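Local coordinates for YfdX protein (Salmonella enterica I, PDB 6A02) that is of unknown biochemical function but is implicated in the antibiotic stress response and virulence of Salmonella Typhi, at residues Leu147-Met150 with Asn151-Lys154. Numbering follows the deposited sequence. Where two conformers were deposited one is given.
Sequences LSLM and NEGK
Leu149 and Lys154 meet where helix 136-151 ends in a Schellman motif, a worked example of how a helix terminus pairs its last carbonyls. Two bonds form its signature: the outer from Lys154 N to Leu149 O, 2.8 Å long, the inner from Gly153 N to Met150 O, met from above the carbonyl plane, 67° out of it. Gly153 has a positive phi of 85°, a conformation glycine adopts readily. Before the turn, Asn151 N still makes a regular helical bond to Leu147 O, at 2.8 Å. With CG beside its own backbone N (chi1 -68°), the Asn151 side chain folds back along the helix, placing OD1 and ND2 each 3.5 Å from Leu147 O, which faces the middle of the amide. On the other flank, CD2 of Leu149 sits 3.9 Å from Lys154 CD and beside Glu152 OE1, which Lys154 NZ reaches in a salt bridge of 3.3 Å. Leu149 also packs on Ala158 and Leu161 of helix 155-167 and, like Lys154, on Tyr91 of a second subunit. Lys154 thus closes one helix and N-caps the next, a short connection in which backbone N-H groups pair with Leu149 O and Met150 O.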
loop_
_atom_site.group_PDB
_atom_site.type_symbol
_atom_site.label_atom_id
_atom_site.label_comp_id
_atom_site.label_asym_id
_atom_site.label_seq_id
_atom_site.Cartn_x
_atom_site.Cartn_y
_atom_site.Cartn_z
ATOM N N LEU A 147 0.161 -19.966 17.549
ATOM C CA LEU A 147 0.267 -20.149 18.995
ATOM C C LEU A 147 0.895 -21.496 19.327
ATOM O O LEU A 147 1.765 -21.586 20.206
ATOM C CB LEU A 147 -1.109 -20.022 19.647
ATOM C CG LEU A 147 -1.584 -18.609 19.941
ATOM C CD1 LEU A 147 -3.061 -18.636 20.291
ATOM C CD2 LEU A 147 -0.755 -17.998 21.067
ATOM N N SER A 148 0.484 -22.552 18.618
ATOM C CA SER A 148 1.080 -23.866 18.841
ATOM C C SER A 148 2.577 -23.847 18.563
ATOM O O SER A 148 3.368 -24.427 19.317
ATOM C CB SER A 148 0.386 -24.897 17.956
ATOM O OG SER A 148 -0.979 -25.047 18.316
ATOM N N LEU A 149 2.988 -23.189 17.478
ATOM C CA LEU A 149 4.411 -23.065 17.187
ATOM C C LEU A 149 5.129 -22.277 18.273
ATOM O O LEU A 149 6.259 -22.614 18.651
ATOM C CB LEU A 149 4.607 -22.404 15.817
ATOM C CG LEU A 149 4.170 -23.266 14.633
ATOM C CD1 LEU A 149 4.037 -22.427 13.365
ATOM C CD2 LEU A 149 5.157 -24.411 14.406
ATOM N N MET A 150 4.492 -21.219 18.791
ATOM C CA MET A 150 5.089 -20.477 19.897
ATOM C C MET A 150 5.252 -21.366 21.129
ATOM O O MET A 150 6.299 -21.329 21.789
ATOM C CB MET A 150 4.263 -19.235 20.220
ATOM C CG MET A 150 4.295 -18.171 19.111
ATOM S SD MET A 150 3.331 -16.722 19.600
ATOM C CE MET A 150 2.874 -16.059 17.984
ATOM N N ASN A 151 4.246 -22.188 21.434
ATOM C CA ASN A 151 4.373 -23.118 22.558
ATOM C C ASN A 151 5.570 -24.036 22.367
ATOM O O ASN A 151 6.254 -24.404 23.334
ATOM C CB ASN A 151 3.104 -23.964 22.699
ATOM C CG ASN A 151 1.894 -23.159 23.127
ATOM O OD1 ASN A 151 2.015 -22.078 23.695
ATOM N ND2 ASN A 151 0.714 -23.693 22.852
ATOM N N GLU A 152 5.835 -24.427 21.124
ATOM C CA GLU A 152 6.953 -25.311 20.829
ATOM C C GLU A 152 8.292 -24.590 20.763
ATOM O O GLU A 152 9.319 -25.257 20.618
ATOM C CB GLU A 152 6.698 -26.058 19.519
ATOM C CG GLU A 152 5.495 -26.976 19.562
ATOM C CD GLU A 152 5.106 -27.492 18.188
ATOM O OE1 GLU A 152 5.746 -27.093 17.197
ATOM O OE2 GLU A 152 4.158 -28.294 18.099
ATOM N N GLY A 153 8.314 -23.261 20.864
ATOM C CA GLY A 153 9.542 -22.512 20.721
ATOM C C GLY A 153 9.927 -22.175 19.296
ATOM O O GLY A 153 11.041 -21.684 19.078
ATOM N N LYS A 154 9.045 -22.421 18.325
ATOM C CA LYS A 154 9.343 -22.175 16.904
ATOM C C LYS A 154 8.834 -20.789 16.497
ATOM O O LYS A 154 7.877 -20.632 15.731
ATOM C CB LYS A 154 8.744 -23.279 16.041
ATOM C CG LYS A 154 9.377 -24.649 16.269
ATOM C CD LYS A 154 8.735 -25.715 15.397
ATOM C CE LYS A 154 9.339 -27.084 15.673
ATOM N NZ LYS A 154 8.320 -28.150 15.503
#